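Long-range contacts in peptidyl-tRNA hydrolase (Thermoplasma acidophilum, PDB 1RLK), which probably hydrolyses peptidyl-tRNAs that have dropped off the ribosome, splitting each into a tRNA and an N-acyl amino acid: residues I80-G85 with G92-I97; R69-M74 with D108-K113; I33-I38 with G75-I80; K3-A8 with L99-E104. One frame throughout, in Å; residues are numbered along the deposited sequence. Where two conformers were deposited one is given.

Interaction 1 of 4, residues I80-G85 with G92-I97. With SO4 (sulfate ion), chain B.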
loop_
_atom_site.group_PDB
_atom_site.type_symbol
_atom_site.label_atom_id
_atom_site.label_comp_id
_atom_site.label_asym_id
_atom_site.label_seq_id
_atom_site.Cartn_x
_atom_site.Cartn_y
_atom_site.Cartn_z
ATOM N N ILE A 80 4.060 -0.508 5.335
ATOM C CA ILE A 80 4.098 -1.947 5.360
ATOM C C ILE A 80 3.077 -2.444 6.384
ATOM O O ILE A 80 3.040 -1.971 7.519
ATOM C CB ILE A 80 5.521 -2.437 5.704
ATOM C CG1 ILE A 80 6.400 -2.318 4.457
ATOM C CG2 ILE A 80 5.498 -3.875 6.222
ATOM C CD1 ILE A 80 7.867 -2.518 4.712
ATOM N N VAL A 81 2.262 -3.406 5.972
ATOM C CA VAL A 81 1.182 -3.894 6.791
ATOM C C VAL A 81 1.518 -5.296 7.249
ATOM O O VAL A 81 1.970 -6.122 6.457
ATOM C CB VAL A 81 -0.153 -3.863 6.010
ATOM C CG1 VAL A 81 -1.221 -4.704 6.714
ATOM C CG2 VAL A 81 -0.611 -2.425 5.842
ATOM N N GLN A 82 1.285 -5.549 8.523
ATOM C CA GLN A 82 1.490 -6.859 9.131
ATOM C C GLN A 82 0.191 -7.316 9.782
ATOM O O GLN A 82 -0.456 -6.524 10.454
ATOM C CB GLN A 82 2.600 -6.788 10.198
ATOM C CG GLN A 82 3.972 -6.395 9.634
ATOM C CD GLN A 82 5.056 -6.184 10.702
ATOM O OE1 GLN A 82 5.540 -7.141 11.313
ATOM N NE2 GLN A 82 5.455 -4.945 10.892
ATOM N N ASP A 83 -0.179 -8.584 9.595
ATOM C CA ASP A 83 -1.357 -9.134 10.254
ATOM C C ASP A 83 -1.062 -9.449 11.722
ATOM O O ASP A 83 -0.000 -9.082 12.233
ATOM C CB ASP A 83 -1.958 -10.336 9.471
ATOM C CG ASP A 83 -1.094 -11.591 9.485
ATOM O OD1 ASP A 83 -0.143 -11.717 10.288
ATOM O OD2 ASP A 83 -1.324 -12.537 8.704
ATOM N N ARG A 84 -2.006 -10.090 12.402
ATOM C CA ARG A 84 -1.831 -10.430 13.816
ATOM C C ARG A 84 -0.892 -11.632 13.918
ATOM O O ARG A 84 -0.767 -12.427 12.994
ATOM C CB ARG A 84 -3.186 -10.683 14.532
ATOM C CG ARG A 84 -4.020 -11.895 14.051
ATOM C CD ARG A 84 -5.517 -11.926 14.536
ATOM N NE ARG A 84 -6.490 -11.536 13.493
ATOM C CZ ARG A 84 -7.745 -12.002 13.377
ATOM N NH1 ARG A 84 -8.268 -12.850 14.258
ATOM N NH2 ARG A 84 -8.509 -11.575 12.378
ATOM N N GLY A 85 -0.199 -11.750 15.032
ATOM C CA GLY A 85 0.727 -12.852 15.204
ATOM C C GLY A 85 0.036 -14.186 15.428
ATOM O O GLY A 85 -1.198 -14.273 15.484
ATOM N N GLY A 92 3.131 -9.543 13.388
ATOM C CA GLY A 92 2.787 -10.665 12.524
ATOM C C GLY A 92 3.477 -10.610 11.176
ATOM O O GLY A 92 4.453 -9.899 11.002
ATOM N N THR A 93 2.971 -11.382 10.224
ATOM C CA THR A 93 3.553 -11.439 8.881
ATOM C C THR A 93 3.248 -10.200 8.060
ATOM O O THR A 93 2.141 -9.656 8.155
ATOM C CB THR A 93 3.007 -12.643 8.143
ATOM O OG1 THR A 93 3.273 -13.818 8.905
ATOM C CG2 THR A 93 3.740 -12.847 6.835
ATOM N N ILE A 94 4.230 -9.776 7.255
ATOM C CA ILE A 94 4.069 -8.676 6.301
ATOM C C ILE A 94 3.224 -9.179 5.133
ATOM O O ILE A 94 3.611 -10.139 4.471
ATOM C CB ILE A 94 5.436 -8.164 5.802
ATOM C CG1 ILE A 94 6.181 -7.456 6.936
ATOM C CG2 ILE A 94 5.254 -7.232 4.631
ATOM C CD1 ILE A 94 7.593 -7.028 6.605
ATOM N N THR A 95 2.075 -8.531 4.909
ATOM C CA THR A 95 1.080 -8.958 3.914
ATOM C C THR A 95 1.059 -8.077 2.678
ATOM O O THR A 95 0.798 -8.557 1.585
ATOM C CB THR A 95 -0.349 -8.961 4.529
ATOM O OG1 THR A 95 -0.651 -7.693 5.149
ATOM C CG2 THR A 95 -0.443 -9.958 5.644
ATOM N N CYS A 96 1.279 -6.785 2.854
ATOM C CA CYS A 96 1.154 -5.829 1.773
ATOM C C CYS A 96 1.809 -4.508 2.116
ATOM O O CYS A 96 2.281 -4.315 3.234
ATOM C CB CYS A 96 -0.329 -5.624 1.437
ATOM S SG CYS A 96 -1.290 -4.858 2.757
ATOM N N ILE A 97 1.881 -3.604 1.144
ATOM C CA ILE A 97 2.385 -2.259 1.381
ATOM C C ILE A 97 1.518 -1.242 0.654
ATOM O O ILE A 97 1.200 -1.418 -0.524
ATOM C CB ILE A 97 3.875 -2.133 0.973
ATOM C CG1 ILE A 97 4.399 -0.737 1.269
ATOM C CG2 ILE A 97 4.092 -2.463 -0.497
ATOM C CD1 ILE A 97 5.907 -0.616 1.102
HETATM S S SO4 B . -5.542 -9.358 10.849
HETATM O O1 SO4 B . -4.589 -8.248 10.774
HETATM O O2 SO4 B . -5.920 -9.783 9.507
HETATM O O3 SO4 B . -4.952 -10.532 11.480
HETATM O O4 SO4 B . -6.733 -8.921 11.578
#

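Interaction 2 of 4, residues R69-M74 with D108-K113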
loop_
_atom_site.group_PDB
_atom_site.type_symbol
_atom_site.label_atom_id
_atom_site.label_comp_id
_atom_site.label_asym_id
_atom_site.label_seq_id
_atom_site.Cartn_x
_atom_site.Cartn_y
_atom_site.Cartn_z
ATOM N N ARG A 69 11.783 0.470 -0.610
ATOM C CA ARG A 69 13.025 1.183 -0.950
ATOM C C ARG A 69 12.769 2.341 -1.910
ATOM O O ARG A 69 13.236 3.465 -1.686
ATOM C CB ARG A 69 14.071 0.236 -1.554
ATOM C CG ARG A 69 15.421 0.920 -1.831
ATOM C CD ARG A 69 16.423 0.078 -2.612
ATOM N NE ARG A 69 15.967 -0.239 -3.970
ATOM C CZ ARG A 69 15.882 0.633 -4.977
ATOM N NH1 ARG A 69 16.218 1.912 -4.827
ATOM N NH2 ARG A 69 15.464 0.224 -6.168
ATOM N N MET A 70 12.023 2.074 -2.976
ATOM C CA MET A 70 11.764 3.102 -3.985
ATOM C C MET A 70 10.877 4.209 -3.465
ATOM O O MET A 70 11.129 5.373 -3.719
ATOM C CB MET A 70 11.132 2.481 -5.228
ATOM C CG MET A 70 11.989 1.431 -5.870
ATOM S SD MET A 70 11.553 1.241 -7.578
ATOM C CE MET A 70 11.767 -0.372 -7.777
ATOM N N ALA A 71 9.838 3.850 -2.719
ATOM C CA ALA A 71 8.937 4.842 -2.164
ATOM C C ALA A 71 9.666 5.801 -1.233
ATOM O O ALA A 71 9.484 7.001 -1.319
ATOM C CB ALA A 71 7.778 4.155 -1.414
ATOM N N ASP A 72 10.475 5.276 -0.320
ATOM C CA ASP A 72 11.233 6.138 0.592
ATOM C C ASP A 72 12.156 7.065 -0.201
ATOM O O ASP A 72 12.203 8.257 0.058
ATOM C CB ASP A 72 12.065 5.328 1.611
ATOM C CG ASP A 72 11.212 4.653 2.678
ATOM O OD1 ASP A 72 10.177 5.230 3.057
ATOM O OD2 ASP A 72 11.503 3.543 3.187
ATOM N N SER A 73 12.843 6.519 -1.191
ATOM C CA SER A 73 13.768 7.308 -2.017
ATOM C C SER A 73 13.066 8.499 -2.685
ATOM O O SER A 73 13.639 9.590 -2.811
ATOM C CB SER A 73 14.396 6.405 -3.073
ATOM O OG SER A 73 15.732 6.775 -3.350
ATOM N N MET A 74 11.807 8.289 -3.069
ATOM C CA MET A 74 11.000 9.288 -3.763
ATOM C C MET A 74 10.177 10.155 -2.832
ATOM O O MET A 74 9.488 11.066 -3.287
ATOM C CB MET A 74 10.065 8.590 -4.747
ATOM C CG MET A 74 10.808 7.943 -5.878
ATOM S SD MET A 74 9.693 7.302 -7.107
ATOM C CE MET A 74 10.360 5.798 -7.254
ATOM N N ASP A 108 3.484 4.854 -10.650
ATOM C CA ASP A 108 3.705 3.829 -11.673
ATOM C C ASP A 108 5.197 3.532 -11.880
ATOM O O ASP A 108 5.562 2.436 -12.262
ATOM C CB ASP A 108 3.067 4.246 -13.001
ATOM C CG ASP A 108 1.535 4.194 -12.965
ATOM O OD1 ASP A 108 0.956 3.406 -12.185
ATOM O OD2 ASP A 108 0.832 4.927 -13.683
ATOM N N LYS A 109 6.046 4.507 -11.612
ATOM C CA LYS A 109 7.504 4.280 -11.632
ATOM C C LYS A 109 7.947 3.187 -10.667
ATOM O O LYS A 109 8.997 2.590 -10.858
ATOM C CB LYS A 109 8.269 5.569 -11.303
ATOM C CG LYS A 109 8.054 6.685 -12.274
ATOM C CD LYS A 109 8.918 7.886 -11.958
ATOM C CE LYS A 109 8.708 8.969 -13.000
ATOM N NZ LYS A 109 9.091 10.324 -12.531
ATOM N N ILE A 110 7.150 2.940 -9.626
ATOM C CA ILE A 110 7.466 1.939 -8.593
ATOM C C ILE A 110 6.717 0.623 -8.787
ATOM O O ILE A 110 7.319 -0.446 -8.713
ATOM C CB ILE A 110 7.120 2.523 -7.197
ATOM C CG1 ILE A 110 7.972 3.748 -6.917
ATOM C CG2 ILE A 110 7.339 1.489 -6.075
ATOM C CD1 ILE A 110 7.577 4.497 -5.663
ATOM N N THR A 111 5.400 0.710 -9.012
ATOM C CA THR A 111 4.512 -0.458 -9.042
ATOM C C THR A 111 3.947 -0.875 -10.424
ATOM O O THR A 111 3.303 -1.907 -10.527
ATOM C CB THR A 111 3.311 -0.255 -8.084
ATOM O OG1 THR A 111 2.775 1.068 -8.230
ATOM C CG2 THR A 111 3.780 -0.348 -6.601
ATOM N N GLY A 112 4.180 -0.085 -11.461
ATOM C CA GLY A 112 3.598 -0.343 -12.775
ATOM C C GLY A 112 3.893 -1.704 -13.363
ATOM O O GLY A 112 3.118 -2.232 -14.161
ATOM N N LYS A 113 5.001 -2.293 -12.922
ATOM C CA LYS A 113 5.522 -3.558 -13.449
ATOM C C LYS A 113 4.735 -4.752 -12.944
ATOM O O LYS A 113 4.739 -5.837 -13.564
ATOM C CB LYS A 113 7.013 -3.706 -13.083
ATOM C CG LYS A 113 7.446 -3.054 -11.725
ATOM C CD LYS A 113 7.612 -1.502 -11.706
ATOM C CE LYS A 113 7.677 -0.813 -13.083
ATOM N NZ LYS A 113 7.301 0.618 -12.966
#

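Interaction 3 of 4, residues I33-I38 with G75-I80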
loop_
_atom_site.group_PDB
_atom_site.type_symbol
_atom_site.label_atom_id
_atom_site.label_comp_id
_atom_site.label_asym_id
_atom_site.label_seq_id
_atom_site.Cartn_x
_atom_site.Cartn_y
_atom_site.Cartn_z
ATOM N N ILE A 33 -4.634 8.446 6.517
ATOM C CA ILE A 33 -4.552 9.249 7.731
ATOM C C ILE A 33 -3.209 9.971 7.838
ATOM O O ILE A 33 -3.182 11.155 8.129
ATOM C CB ILE A 33 -4.859 8.381 8.982
ATOM C CG1 ILE A 33 -6.358 8.056 8.997
ATOM C CG2 ILE A 33 -4.440 9.110 10.267
ATOM C CD1 ILE A 33 -6.828 7.203 10.147
ATOM N N ARG A 34 -2.104 9.274 7.597
ATOM C CA ARG A 34 -0.796 9.927 7.570
ATOM C C ARG A 34 -0.760 11.045 6.511
ATOM O O ARG A 34 -0.268 12.149 6.766
ATOM C CB ARG A 34 0.304 8.896 7.318
ATOM C CG ARG A 34 1.694 9.506 7.153
ATOM C CD ARG A 34 2.838 8.536 7.277
ATOM N NE ARG A 34 2.679 7.609 8.402
ATOM C CZ ARG A 34 2.766 6.277 8.325
ATOM N NH1 ARG A 34 3.012 5.662 7.159
ATOM N NH2 ARG A 34 2.590 5.550 9.428
ATOM N N SER A 35 -1.317 10.772 5.331
ATOM C CA SER A 35 -1.282 11.739 4.232
ATOM C C SER A 35 -2.143 12.953 4.547
ATOM O O SER A 35 -1.834 14.071 4.142
ATOM C CB SER A 35 -1.716 11.098 2.920
ATOM O OG SER A 35 -0.758 10.151 2.483
ATOM N N MET A 36 -3.216 12.735 5.296
ATOM C CA MET A 36 -4.068 13.828 5.759
ATOM C C MET A 36 -3.293 14.777 6.679
ATOM O O MET A 36 -3.520 15.986 6.670
ATOM C CB MET A 36 -5.286 13.258 6.492
ATOM C CG MET A 36 -6.404 14.248 6.720
ATOM S SD MET A 36 -7.913 13.540 7.470
ATOM C CE MET A 36 -7.338 12.005 8.106
ATOM N N LYS A 37 -2.385 14.211 7.462
ATOM C CA LYS A 37 -1.545 14.979 8.380
ATOM C C LYS A 37 -0.417 15.753 7.663
ATOM O O LYS A 37 -0.297 16.971 7.830
ATOM C CB LYS A 37 -0.957 14.054 9.459
ATOM C CG LYS A 37 -2.006 13.474 10.415
ATOM C CD LYS A 37 -1.369 12.703 11.597
ATOM C CE LYS A 37 -2.394 11.897 12.410
ATOM N NZ LYS A 37 -1.842 10.575 12.884
ATOM N N ILE A 38 0.387 15.056 6.867
ATOM C CA ILE A 38 1.622 15.620 6.326
ATOM C C ILE A 38 1.544 16.053 4.864
ATOM O O ILE A 38 2.439 16.744 4.382
ATOM C CB ILE A 38 2.806 14.643 6.525
ATOM C CG1 ILE A 38 2.742 13.467 5.546
ATOM C CG2 ILE A 38 2.853 14.153 7.973
ATOM C CD1 ILE A 38 3.869 12.430 5.746
ATOM N N GLY A 75 10.242 9.872 -1.534
ATOM C CA GLY A 75 9.537 10.648 -0.537
ATOM C C GLY A 75 8.044 10.414 -0.584
ATOM O O GLY A 75 7.257 11.327 -0.323
ATOM N N ILE A 76 7.659 9.196 -0.941
ATOM C CA ILE A 76 6.254 8.832 -1.048
ATOM C C ILE A 76 5.811 8.152 0.242
ATOM O O ILE A 76 6.469 7.222 0.741
ATOM C CB ILE A 76 6.021 7.917 -2.272
ATOM C CG1 ILE A 76 6.284 8.702 -3.570
ATOM C CG2 ILE A 76 4.592 7.357 -2.268
ATOM C CD1 ILE A 76 6.405 7.838 -4.828
ATOM N N VAL A 77 4.678 8.608 0.763
ATOM C CA VAL A 77 4.053 7.967 1.925
ATOM C C VAL A 77 3.824 6.498 1.646
ATOM O O VAL A 77 3.293 6.123 0.593
ATOM C CB VAL A 77 2.700 8.633 2.285
ATOM C CG1 VAL A 77 1.944 7.804 3.349
ATOM C CG2 VAL A 77 2.922 10.066 2.750
ATOM N N ASN A 78 4.225 5.651 2.589
ATOM C CA ASN A 78 4.039 4.213 2.452
ATOM C C ASN A 78 3.921 3.527 3.792
ATOM O O ASN A 78 4.475 4.005 4.794
ATOM C CB ASN A 78 5.192 3.605 1.653
ATOM C CG ASN A 78 6.530 3.697 2.386
ATOM O OD1 ASN A 78 6.934 2.750 3.062
ATOM N ND2 ASN A 78 7.221 4.836 2.246
ATOM N N GLU A 79 3.205 2.407 3.820
ATOM C CA GLU A 79 3.036 1.648 5.048
ATOM C C GLU A 79 3.078 0.174 4.748
ATOM O O GLU A 79 2.242 -0.339 3.990
ATOM C CB GLU A 79 1.700 1.992 5.708
ATOM C CG GLU A 79 1.453 1.260 7.015
ATOM C CD GLU A 79 2.268 1.798 8.186
ATOM O OE1 GLU A 79 2.952 2.864 8.068
ATOM O OE2 GLU A 79 2.182 1.149 9.242
ATOM N N ILE A 80 4.060 -0.508 5.335
ATOM C CA ILE A 80 4.098 -1.947 5.360
ATOM C C ILE A 80 3.077 -2.444 6.384
ATOM O O ILE A 80 3.040 -1.971 7.519
ATOM C CB ILE A 80 5.521 -2.437 5.704
ATOM C CG1 ILE A 80 6.400 -2.318 4.457
ATOM C CG2 ILE A 80 5.498 -3.875 6.222
ATOM C CD1 ILE A 80 7.867 -2.518 4.712
HETATM O O HOH W 1 5.203 7.083 5.055
#

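Interaction 4 of 4, residues K3-A8 with L99-E104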
loop_
_atom_site.group_PDB
_atom_site.type_symbol
_atom_site.label_atom_id
_atom_site.label_comp_id
_atom_site.label_asym_id
_atom_site.label_seq_id
_atom_site.Cartn_x
_atom_site.Cartn_y
_atom_site.Cartn_z
ATOM N N LYS A 3 -4.813 11.750 -8.846
ATOM C CA LYS A 3 -4.147 11.259 -7.648
ATOM C C LYS A 3 -4.687 9.856 -7.411
ATOM O O LYS A 3 -5.887 9.624 -7.534
ATOM C CB LYS A 3 -4.404 12.157 -6.438
ATOM C CG LYS A 3 -3.871 13.584 -6.578
ATOM C CD LYS A 3 -2.356 13.629 -6.804
ATOM C CE LYS A 3 -1.830 15.064 -6.849
ATOM N NZ LYS A 3 -1.851 15.579 -8.233
ATOM N N LYS A 4 -3.792 8.910 -7.151
ATOM C CA LYS A 4 -4.172 7.543 -6.831
ATOM C C LYS A 4 -3.381 7.024 -5.625
ATOM O O LYS A 4 -2.322 7.530 -5.298
ATOM C CB LYS A 4 -3.924 6.618 -8.028
ATOM C CG LYS A 4 -4.460 7.125 -9.396
ATOM C CD LYS A 4 -5.803 6.528 -9.766
ATOM C CE LYS A 4 -6.200 6.866 -11.218
ATOM N NZ LYS A 4 -5.972 5.720 -12.157
ATOM N N MET A 5 -3.925 6.011 -4.972
ATOM C CA MET A 5 -3.190 5.201 -4.011
ATOM C C MET A 5 -2.930 3.836 -4.626
ATOM O O MET A 5 -3.753 3.360 -5.375
ATOM C CB MET A 5 -4.015 5.083 -2.727
ATOM C CG MET A 5 -3.532 4.026 -1.786
ATOM S SD MET A 5 -4.443 4.025 -0.257
ATOM C CE MET A 5 -4.117 5.567 0.310
ATOM N N VAL A 6 -1.778 3.219 -4.350
ATOM C CA VAL A 6 -1.515 1.848 -4.751
ATOM C C VAL A 6 -1.319 0.982 -3.520
ATOM O O VAL A 6 -0.650 1.403 -2.584
ATOM C CB VAL A 6 -0.213 1.719 -5.587
ATOM C CG1 VAL A 6 0.020 0.275 -6.022
ATOM C CG2 VAL A 6 -0.237 2.642 -6.743
ATOM N N ILE A 7 -1.867 -0.226 -3.534
ATOM C CA ILE A 7 -1.538 -1.213 -2.528
ATOM C C ILE A 7 -1.049 -2.460 -3.212
ATOM O O ILE A 7 -1.726 -2.996 -4.080
ATOM C CB ILE A 7 -2.752 -1.541 -1.618
ATOM C CG1 ILE A 7 -3.344 -0.263 -1.044
ATOM C CG2 ILE A 7 -2.316 -2.470 -0.493
ATOM C CD1 ILE A 7 -4.531 0.262 -1.819
ATOM N N ALA A 8 0.136 -2.916 -2.826
ATOM C CA ALA A 8 0.749 -4.100 -3.395
ATOM C C ALA A 8 0.657 -5.230 -2.385
ATOM O O ALA A 8 1.119 -5.083 -1.255
ATOM C CB ALA A 8 2.205 -3.818 -3.764
ATOM N N LEU A 99 0.918 2.722 -0.714
ATOM C CA LEU A 99 1.649 3.891 -1.201
ATOM C C LEU A 99 0.696 5.019 -1.554
ATOM O O LEU A 99 -0.286 4.810 -2.274
ATOM C CB LEU A 99 2.461 3.581 -2.463
ATOM C CG LEU A 99 3.196 2.270 -2.619
ATOM C CD1 LEU A 99 3.675 2.156 -4.049
ATOM C CD2 LEU A 99 4.387 2.210 -1.660
ATOM N N GLY A 100 1.009 6.223 -1.091
ATOM C CA GLY A 100 0.275 7.411 -1.487
ATOM C C GLY A 100 -0.783 7.820 -0.480
ATOM O O GLY A 100 -0.705 7.416 0.687
ATOM N N PRO A 101 -1.784 8.584 -0.914
ATOM C CA PRO A 101 -1.982 8.936 -2.328
ATOM C C PRO A 101 -0.912 9.865 -2.910
ATOM O O PRO A 101 -0.304 10.656 -2.189
ATOM C CB PRO A 101 -3.331 9.650 -2.320
ATOM C CG PRO A 101 -3.443 10.222 -0.918
ATOM C CD PRO A 101 -2.801 9.204 -0.051
ATOM N N ASP A 102 -0.676 9.733 -4.211
ATOM C CA ASP A 102 0.290 10.579 -4.917
ATOM C C ASP A 102 -0.074 10.687 -6.402
ATOM O O ASP A 102 -1.161 10.309 -6.797
ATOM C CB ASP A 102 1.713 10.034 -4.730
ATOM C CG ASP A 102 2.735 11.147 -4.550
ATOM O OD1 ASP A 102 2.777 12.059 -5.409
ATOM O OD2 ASP A 102 3.512 11.218 -3.575
ATOM N N GLU A 103 0.839 11.218 -7.217
ATOM C CA GLU A 103 0.630 11.313 -8.662
ATOM C C GLU A 103 0.783 9.933 -9.235
ATOM O O GLU A 103 1.787 9.271 -8.988
ATOM C CB GLU A 103 1.669 12.238 -9.325
ATOM C CG GLU A 103 1.731 13.625 -8.741
ATOM C CD GLU A 103 2.725 14.531 -9.446
ATOM O OE1 GLU A 103 3.688 14.021 -10.066
ATOM O OE2 GLU A 103 2.538 15.762 -9.362
ATOM N N GLU A 104 -0.201 9.508 -10.023
ATOM C CA GLU A 104 -0.165 8.207 -10.690
ATOM C C GLU A 104 1.128 7.938 -11.474
ATOM O O GLU A 104 1.655 6.832 -11.459
ATOM C CB GLU A 104 -1.379 8.070 -11.628
ATOM C CG GLU A 104 -1.432 6.751 -12.388
ATOM C CD GLU A 104 -2.834 6.417 -12.899
ATOM O OE1 GLU A 104 -3.567 7.337 -13.300
ATOM O OE2 GLU A 104 -3.212 5.236 -12.887
#

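Interaction 1 of 4, residues I80-G85 with G92-I97
Val81 packs closely against Cys96 and Thr95. Cys96 SG lies 3.6 Å from Val81 CB, and Thr95 OG1 comes within 3.4 Å of Val81 CG1. That hydroxyl is hydrogen-bonded to Gln23 of helix 17-38, which covers this face. The backbones are joined here by two nearly straight bonds at 166°. Val81 N gives to Cys96 O at 2.9 Å, and Thr95 N gives to Val81 O. On the other face Ile80 spreads its branches. Ile80 CG2 meets Ile94 CG1 at 3.7 Å, while Ile80 CG1 meets Ile97 CD1 at 3.8 Å. Strands 78-82 and 94-103 form an antiparallel beta hairpin, and a beta bulge shifts the register by one after Val81, so that Gln82 pairs with Ile94. Past the bulge Asp83 N still bonds to Thr93 O. The Asp83 carboxylate turns in between the backbone N and the carbonyl carbon (chi1 69°). There OD1 of Asp83 receives Thr93 N at 3.1 Å from above its plane, and OD2 makes a salt bridge with Lys19. With an alanine at Asp83, Lys19 would probably lose this counter-charge and Thr93 N its acceptor. The solvent side is looser. Arg84 is exposed and hardly touches the second strand. Its NE holds sulfate O3 at 2.7 Å, helped by its backbone N, and NH2 reaches O4. The sulfate, probably from the crystallisation liquor, sits at the guanidinium edge.

Interaction 2 of 4, residues R69-M74 with D108-K113
No ring or other flat side-chain group has a face or an edge in the meeting of Ile110 with Met70, Ala71 and Met74. The partners are a branched aliphatic chain, two thioethers and a methyl. They join helix 61-74 to helix 104-111. Both helices lie on one side of the central sheet of this alpha/beta fold, and both reach Leu99 of strand 94-103, through Ala71 and Thr111. Ile110 carries the contact from its side and is buried. Its CG1 stands beside the backbone N (chi1 -62°) and its CG2 anti to it, which lets both branches meet Met70 at the root of its side chain. Met70 CB is 3.8 Å from Ile110 CG1 and 4.0 Å from Ile110 CG2. Further out, Met70 SD comes no nearer than 4.4 Å to Lys109 O. Met74, one turn further along, reaches Ile110 tip to tip, with Met74 SD 3.8 Å from Ile110 CD1. The placing of the Met74 end methyl is doubtful, since it is modelled too close to Ile110. The contact is purely apolar between the segments. Backbone bonds stay within each segment: Met74 N bonds back to Met70 O, and Gly112 N to Asp108 O. Lys109 starts toward helix 61-74, but its end leads away from it; the residue is exposed. On the sheet side, Ile110 CD1 slips in over the backbone of Ala71, 3.8 Å from Ala71 N and 4.3 Å from Ala71 CB.

Interaction 3 of 4, residues I33-I38 with G75-I80
Val77 overlaps three residues of the last turns of helix 17-38. Both its methyls rest against Ser35, with Val77 CG1 3.7 Å from Ser35 OG. Val77 CG2 also meets Ile38 CD1 at 3.9 Å, and Val77 CG1 crosses the aliphatic part of Arg34, 4.1 Å from Arg34 CD. The Ser35 hydroxyl is itself bonded to Cys31 O within the helix, so it meets Val77 without being left unpaired. Next to this apolar patch Arg34 reaches across to Glu79. Its chain starts anti to the backbone N (chi1 175°) and bends further out, which carries the guanidinium past Val77. Arg34 grips end-on with two nitrogens, both on one oxygen. NH1 of Arg34 is 2.9 Å and NH2 of Arg34 3.0 Å from Glu79 OE1. That oxygen lies in the guanidinium plane, while the carboxylate is turned 46° against it. NH1 comes in on the anti side and NH2 from above, over the same face. A water accepts a bond from Asn78 N at 3.0 Å and a weak one from Arg34 NH1. The contact fixes helix 17-38 on one face of the sheet at its edge strand 78-82. The chain enters that strand after a Schellman motif at Gly75, and Asn78 ND2 bonds back to Ile76 O. A leucine in place of Arg34 would probably leave Glu79 without this countercharge and free to turn. Because both N-H groups converge on Glu79 OE1, the positive guanidinium would probably draw the carboxylate's charge toward that oxygen.

Interaction 4 of 4, residues K3-A8 with L99-E104
Lys3 runs alongside Glu103, the two side chains pointing the same way. Lys3 NZ stays 4.5 Å from Glu103 OE2, so the opposite charges are near but make no salt bridge. Lys4 is held by its backbone and its side chain. Lys4 N gives to Asp102 O at 3.0 Å, and Asp102 N returns a bond to Lys4 O. The Lys4 chain bends at chi2 (-98°) and again at chi4, bringing the amine over the Glu104 carboxylate. Lys4 NZ forms a salt bridge with Glu104 OE2 at 2.9 Å, met 36° out of the carboxylate plane, and a weaker bond to OE1. Arg52 brings a like charge close to this amine, which Glu104 probably offsets. Between Lys4 and Val6 the pairing slips by one residue, a beta bulge. It lies where the two central strands of the mixed four-stranded sheet, 3-10 and 94-103, run antiparallel. The second strand turns a corner here at Pro101, which follows a cis peptide bond. Gly100 before it has backbone angles that call for glycine. Met5 turns to this corner: Met5 CE lies 3.9 Å from Pro101 CD, and Trp46 of helix 40-48 touches both residues. Val6 points to the same face as Leu99. Its N gives to Leu99 O, and Val6 O receives Leu99 N at 2.8 Å. Val6 CB packs on Leu99 CD1 at 4.2 Å, with Thr111 of helix 104-111 against both side chains.

Overall arrangement
Interaction 4 is the most buried contact and joins the two middle strands of the sheet. Interaction 1 adds the edge strand 78-82 and runs out to solvent at its loop end. Both rest on backbone bonds and a bulge. They share strand 94-103, lie on opposite sides of the chain's centre, and meet where Ile97 N bonds to Ala8 O. Interactions 2 and 3 are partly buried and bring in helices. Interaction 2 is apolar, whereas interaction 3 mixes apolar packing with a salt bridge. Interactions 1 and 3 share Ile80. The centres of interactions 2 and 4 are about 10 Å apart, and Leu99 of interaction 4 touches Ala71 and Ile110 of interaction 2.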